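Local coordinates for outer envelope protein 64, mitochondrial (Arabidopsis thaliana, PDB 6HPG), which probably serves as a chaperone receptor in Hsp90-dependent protein targeting to mitochondria, the present chain being its tetratricopeptide-repeat domain, at residues E7-K12 against V26-E31; A76-G81 against R98-L103. All blocks are in the same frame, centred on the assembly; numbering follows the deposited sequence.

Contact 1: residues E7-K12 against V26-E31; sequences EVMKEK and VNFYTE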
loop_
_atom_site.group_PDB
_atom_site.type_symbol
_atom_site.label_atom_id
_atom_site.label_comp_id
_atom_site.label_asym_id
_atom_site.label_seq_id
_atom_site.Cartn_x
_atom_site.Cartn_y
_atom_site.Cartn_z
ATOM N N GLU A 7 -8.708 -13.972 6.621
ATOM C CA GLU A 7 -7.276 -14.219 6.462
ATOM C C GLU A 7 -7.068 -15.137 5.264
ATOM O O GLU A 7 -6.125 -14.981 4.513
ATOM C CB GLU A 7 -6.675 -14.861 7.712
ATOM C CG GLU A 7 -5.258 -15.408 7.496
ATOM C CD GLU A 7 -4.227 -14.339 7.163
ATOM O OE1 GLU A 7 -3.117 -14.663 6.696
ATOM O OE2 GLU A 7 -4.504 -13.155 7.379
ATOM N N VAL A 8 -7.989 -16.072 5.059
ATOM C CA VAL A 8 -7.939 -16.955 3.888
ATOM C C VAL A 8 -8.037 -16.156 2.607
ATOM O O VAL A 8 -7.188 -16.325 1.696
ATOM C CB VAL A 8 -8.972 -18.113 3.999
ATOM C CG1 VAL A 8 -9.119 -18.903 2.688
ATOM C CG2 VAL A 8 -8.544 -19.046 5.141
ATOM N N MET A 9 -8.981 -15.219 2.564
ATOM C CA MET A 9 -9.132 -14.352 1.407
ATOM C C MET A 9 -7.856 -13.488 1.214
ATOM O O MET A 9 -7.367 -13.335 0.080
ATOM C CB MET A 9 -10.342 -13.469 1.608
ATOM C CG MET A 9 -11.663 -14.247 1.694
ATOM S SD MET A 9 -11.989 -14.998 0.109
ATOM C CE MET A 9 -11.443 -16.661 0.270
ATOM N N LYS A 10 -7.308 -12.957 2.312
ATOM C CA LYS A 10 -6.070 -12.242 2.195
ATOM C C LYS A 10 -5.002 -13.092 1.557
ATOM O O LYS A 10 -4.358 -12.656 0.579
ATOM C CB LYS A 10 -5.598 -11.667 3.532
ATOM C CG LYS A 10 -4.343 -10.799 3.368
ATOM C CD LYS A 10 -3.430 -10.840 4.561
ATOM C CE LYS A 10 -2.722 -12.179 4.657
ATOM N NZ LYS A 10 -1.667 -12.099 5.717
ATOM N N GLU A 11 -4.844 -14.318 2.046
ATOM C CA GLU A 11 -3.802 -15.200 1.512
ATOM C C GLU A 11 -4.015 -15.519 0.014
ATOM O O GLU A 11 -3.052 -15.589 -0.729
ATOM C CB GLU A 11 -3.657 -16.459 2.370
ATOM C CG GLU A 11 -3.204 -16.099 3.801
ATOM C CD GLU A 11 -3.290 -17.236 4.813
ATOM O OE1 GLU A 11 -3.752 -18.342 4.466
ATOM O OE2 GLU A 11 -2.868 -17.012 5.972
ATOM N N LYS A 12 -5.268 -15.622 -0.422
ATOM C CA LYS A 12 -5.614 -15.895 -1.837
ATOM C C LYS A 12 -5.277 -14.670 -2.677
ATOM O O LYS A 12 -4.745 -14.762 -3.797
ATOM C CB LYS A 12 -7.117 -16.232 -1.970
ATOM C CG LYS A 12 -7.489 -17.696 -2.211
ATOM C CD LYS A 12 -7.254 -18.649 -1.064
ATOM C CE LYS A 12 -8.168 -19.869 -1.156
ATOM N NZ LYS A 12 -9.624 -19.608 -0.864
ATOM N N VAL A 26 -7.261 -7.817 -6.139
ATOM C CA VAL A 26 -8.206 -6.773 -5.685
ATOM C C VAL A 26 -9.500 -7.408 -5.153
ATOM O O VAL A 26 -10.025 -6.980 -4.144
ATOM C CB VAL A 26 -8.566 -5.768 -6.841
ATOM C CG1 VAL A 26 -9.860 -4.975 -6.585
ATOM C CG2 VAL A 26 -7.427 -4.805 -7.129
ATOM N N ASN A 27 -10.028 -8.374 -5.895
ATOM C CA ASN A 27 -11.283 -8.989 -5.545
ATOM C C ASN A 27 -11.171 -9.850 -4.278
ATOM O O ASN A 27 -12.072 -9.804 -3.438
ATOM C CB ASN A 27 -11.837 -9.779 -6.729
ATOM C CG ASN A 27 -12.362 -8.857 -7.828
ATOM O OD1 ASN A 27 -12.846 -7.776 -7.542
ATOM N ND2 ASN A 27 -12.288 -9.301 -9.081
ATOM N N PHE A 28 -10.057 -10.570 -4.118
ATOM C CA PHE A 28 -9.823 -11.323 -2.882
ATOM C C PHE A 28 -9.677 -10.386 -1.683
ATOM O O PHE A 28 -10.252 -10.652 -0.627
ATOM C CB PHE A 28 -8.593 -12.280 -2.983
ATOM C CG PHE A 28 -8.886 -13.591 -3.680
ATOM C CD1 PHE A 28 -9.934 -14.398 -3.266
ATOM C CD2 PHE A 28 -8.094 -14.036 -4.736
ATOM C CE1 PHE A 28 -10.221 -15.588 -3.910
ATOM C CE2 PHE A 28 -8.391 -15.219 -5.395
ATOM C CZ PHE A 28 -9.463 -15.995 -4.974
ATOM N N TYR A 29 -8.994 -9.262 -1.883
ATOM C CA TYR A 29 -8.706 -8.327 -0.827
ATOM C C TYR A 29 -9.955 -7.581 -0.466
ATOM O O TYR A 29 -10.185 -7.287 0.720
ATOM C CB TYR A 29 -7.572 -7.386 -1.212
ATOM C CG TYR A 29 -6.170 -8.010 -1.385
ATOM C CD1 TYR A 29 -5.663 -8.957 -0.496
ATOM C CD2 TYR A 29 -5.332 -7.583 -2.397
ATOM C CE1 TYR A 29 -4.367 -9.457 -0.633
ATOM C CE2 TYR A 29 -4.066 -8.072 -2.521
ATOM C CZ TYR A 29 -3.588 -9.025 -1.653
ATOM O OH TYR A 29 -2.283 -9.492 -1.813
ATOM N N THR A 30 -10.812 -7.337 -1.458
ATOM C CA THR A 30 -12.137 -6.709 -1.198
ATOM C C THR A 30 -13.011 -7.562 -0.281
ATOM O O THR A 30 -13.647 -7.083 0.716
ATOM C CB THR A 30 -12.789 -6.357 -2.539
ATOM O OG1 THR A 30 -11.945 -5.383 -3.151
ATOM C CG2 THR A 30 -14.240 -5.789 -2.418
ATOM N N GLU A 31 -12.984 -8.837 -0.561
ATOM C CA GLU A 31 -13.711 -9.794 0.256
ATOM C C GLU A 31 -13.119 -9.948 1.668
ATOM O O GLU A 31 -13.900 -10.099 2.637
ATOM C CB GLU A 31 -13.774 -11.139 -0.447
ATOM C CG GLU A 31 -14.543 -12.222 0.283
ATOM C CD GLU A 31 -16.052 -11.994 0.316
ATOM O OE1 GLU A 31 -16.783 -12.867 0.849
ATOM O OE2 GLU A 31 -16.503 -10.990 -0.220
#
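M9 lies level with F28 and K10 with Y29 where helix segments 7-12 and 26-31 run antiparallel, their axes 7.7 Å apart at closest approach and their directions at 166°. M9 O lies 3.5 Å from F28 CB, and no hydrogen bond crosses between the segments. F28 buries more surface here than any other residue. With CG opposite the carbonyl carbon (chi1 -81°), its ring is carried toward the 7-12 helix, one face to K12. K12 CB sits 3.4 Å from the F28 ring centroid and only 5° off the normal, a CH-pi contact almost exactly over the centre; K12 CG continues over F28 CE1 and CZ, and bends at chi2 and chi4 carry the ammonium group off from the ring. M9 meets the same ring differently: SD lies at its edge, 5.3 Å from the centroid, a Met-aromatic contact. The folded methionine chain also runs beside E31, with SD 3.8 Å from E31 CG, so sulfur meets the aliphatic part of the glutamate. On another flank Y29 CE1 approaches K10 O at 3.4 Å; the phenol OH is hydrogen-bonded to N14, farther along helix 2-18. K10 NZ forms a salt bridge with E7 OE1 (3.1 Å), weak as a hydrogen bond, and a hydrogen bond to the backbone of the bound peptide, against which Y29 also packs. Helix 40-52 lies next to K10 and Y29. This is the antiparallel helix pair of a tetratricopeptide repeat, here TPR 1, with the K10 and Y29 flank facing the peptide groove.

Contact 2: residues A76-G81 against R98-L103; sequences AYLRRG and RHALVL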
loop_
_atom_site.group_PDB
_atom_site.type_symbol
_atom_site.label_atom_id
_atom_site.label_comp_id
_atom_site.label_asym_id
_atom_site.label_seq_id
_atom_site.Cartn_x
_atom_site.Cartn_y
_atom_site.Cartn_z
ATOM N N ALA A 76 1.956 1.659 3.830
ATOM C CA ALA A 76 0.906 2.619 3.512
ATOM C C ALA A 76 1.450 3.984 3.064
ATOM O O ALA A 76 0.923 4.609 2.130
ATOM C CB ALA A 76 -0.073 2.738 4.697
ATOM N N TYR A 77 2.529 4.437 3.718
ATOM C CA TYR A 77 3.204 5.654 3.358
ATOM C C TYR A 77 3.981 5.539 2.021
ATOM O O TYR A 77 3.880 6.424 1.140
ATOM C CB TYR A 77 4.083 6.164 4.523
ATOM C CG TYR A 77 3.264 6.455 5.727
ATOM C CD1 TYR A 77 2.455 7.613 5.808
ATOM C CD2 TYR A 77 3.210 5.571 6.756
ATOM C CE1 TYR A 77 1.625 7.838 6.904
ATOM C CE2 TYR A 77 2.384 5.786 7.846
ATOM C CZ TYR A 77 1.603 6.918 7.926
ATOM O OH TYR A 77 0.814 7.082 9.041
ATOM N N LEU A 78 4.760 4.460 1.886
ATOM C CA LEU A 78 5.497 4.159 0.643
ATOM C C LEU A 78 4.589 4.117 -0.569
ATOM O O LEU A 78 4.870 4.743 -1.579
ATOM C CB LEU A 78 6.191 2.821 0.765
ATOM C CG LEU A 78 7.302 2.742 1.838
ATOM C CD1 LEU A 78 7.987 1.386 1.781
ATOM C CD2 LEU A 78 8.344 3.805 1.629
ATOM N N ARG A 79 3.487 3.373 -0.443
ATOM C CA ARG A 79 2.470 3.236 -1.504
ATOM C C ARG A 79 1.637 4.502 -1.796
ATOM O O ARG A 79 1.429 4.829 -2.987
ATOM C CB ARG A 79 1.550 2.039 -1.241
ATOM C CG ARG A 79 2.286 0.692 -1.428
ATOM C CD ARG A 79 1.458 -0.543 -1.072
ATOM N NE ARG A 79 2.317 -1.697 -1.244
ATOM C CZ ARG A 79 2.368 -2.758 -0.464
ATOM N NH1 ARG A 79 1.550 -2.910 0.572
ATOM N NH2 ARG A 79 3.249 -3.686 -0.746
ATOM N N ARG A 80 1.175 5.218 -0.759
ATOM C CA ARG A 80 0.484 6.481 -1.005
ATOM C C ARG A 80 1.447 7.477 -1.659
ATOM O O ARG A 80 1.073 8.195 -2.604
ATOM C CB ARG A 80 -0.121 7.077 0.260
ATOM C CG ARG A 80 -1.232 8.061 -0.073
ATOM C CD ARG A 80 -2.031 8.548 1.105
ATOM N NE ARG A 80 -1.229 9.363 2.014
ATOM C CZ ARG A 80 -1.689 9.869 3.155
ATOM N NH1 ARG A 80 -0.891 10.585 3.919
ATOM N NH2 ARG A 80 -2.962 9.693 3.518
ATOM N N GLY A 81 2.685 7.479 -1.166
ATOM C CA GLY A 81 3.780 8.226 -1.776
ATOM C C GLY A 81 3.966 7.978 -3.253
ATOM O O GLY A 81 4.104 8.928 -4.036
ATOM N N ARG A 98 8.871 10.855 3.507
ATOM C CA ARG A 98 9.618 11.326 4.693
ATOM C C ARG A 98 9.114 10.661 5.934
ATOM O O ARG A 98 9.902 10.236 6.780
ATOM C CB ARG A 98 9.612 12.834 4.793
ATOM C CG ARG A 98 10.699 13.467 3.899
ATOM C CD ARG A 98 10.480 14.948 3.748
ATOM N NE ARG A 98 11.495 15.587 2.914
ATOM C CZ ARG A 98 11.360 16.777 2.327
ATOM N NH1 ARG A 98 10.256 17.503 2.468
ATOM N NH2 ARG A 98 12.365 17.277 1.608
ATOM N N HIS A 99 7.788 10.502 6.024
ATOM C CA HIS A 99 7.216 9.842 7.167
ATOM C C HIS A 99 7.526 8.342 7.274
ATOM O O HIS A 99 7.668 7.817 8.395
ATOM C CB HIS A 99 5.710 10.042 7.262
ATOM C CG HIS A 99 5.202 9.810 8.640
ATOM N ND1 HIS A 99 5.526 10.646 9.690
ATOM C CD2 HIS A 99 4.454 8.815 9.164
ATOM C CE1 HIS A 99 4.958 10.202 10.797
ATOM N NE2 HIS A 99 4.302 9.093 10.505
ATOM N N ALA A 100 7.617 7.661 6.137
ATOM C CA ALA A 100 8.025 6.271 6.132
ATOM C C ALA A 100 9.393 6.114 6.766
ATOM O O ALA A 100 9.658 5.086 7.408
ATOM C CB ALA A 100 8.079 5.735 4.718
ATOM N N LEU A 101 10.279 7.095 6.521
ATOM C CA LEU A 101 11.652 7.088 7.075
ATOM C C LEU A 101 11.692 7.426 8.555
ATOM O O LEU A 101 12.617 7.014 9.269
ATOM C CB LEU A 101 12.583 7.998 6.276
ATOM C CG LEU A 101 12.955 7.496 4.883
ATOM C CD1 LEU A 101 13.516 8.601 4.018
ATOM C CD2 LEU A 101 13.922 6.315 4.883
ATOM N N VAL A 102 10.694 8.164 9.015
ATOM C CA VAL A 102 10.459 8.375 10.447
ATOM C C VAL A 102 10.155 7.054 11.129
ATOM O O VAL A 102 10.713 6.783 12.177
ATOM C CB VAL A 102 9.340 9.446 10.725
ATOM C CG1 VAL A 102 8.869 9.475 12.177
ATOM C CG2 VAL A 102 9.841 10.803 10.324
ATOM N N LEU A 103 9.272 6.249 10.522
ATOM C CA LEU A 103 8.902 4.914 11.028
ATOM C C LEU A 103 10.005 3.850 10.758
ATOM O O LEU A 103 10.224 2.961 11.561
ATOM C CB LEU A 103 7.580 4.440 10.405
ATOM C CG LEU A 103 6.395 5.399 10.588
ATOM C CD1 LEU A 103 5.209 5.006 9.725
ATOM C CD2 LEU A 103 5.995 5.477 12.051
#
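The two helices of TPR 3 meet here as an antiparallel hairpin, Y77 of segment 76-81 packing on H99, A100 and L103 of segment 98-103. An edge-to-face aromatic pair leads the contact: the imidazole edge of H99 is turned toward the face of Y77, with ring centroids 4.9 Å apart and planes at 64°. H99 CD2 does the touching, 3.6 Å from Y77 CZ and offset toward the rim of the phenol. A chi1 of -159°, which sets CG opposite the backbone N, brings the CD2 edge of the imidazole, not its face, over the phenol. L103 CD1 comes in obliquely from the same side of the ring, beside its CD2-CE2 bond, 3.5 Å from Y77 CE2, while the phenol OH is held by a hydrogen bond to K71 O. In this helix A-helix B pair of a tetratricopeptide repeat the small A100 lies level with Y77, their CA atoms 5.6 Å apart, although the axes stay 8.7 Å apart. A100 CB touches both Y77 CB and L78 CD2, the latter at 3.7 Å. L78 also touches an apolar side chain of the bound peptide, and R79, on the same helix, gives hydrogen bonds from NH2 to the peptide backbone.

Overall arrangement
Contacts 1 and 2 are the intra-repeat helix pairs of TPR 1 and TPR 3, formed by different helices and lying on opposite sides of the chain's centre. Their centres are about 24 Å apart and their nearest atoms about 8 Å, so they do not touch. Both pairs cross at the same angle, yet contact 1 lies at the surface and contact 2 is buried. The outer contact relies on the aliphatic parts of charged side chains and a sulfur around a phenylalanine; the inner one uses a histidine-tyrosine pair, alanine and leucines. From each, the first helix of its repeat sends a basic side chain, K10 or R79, to the backbone of the bound peptide.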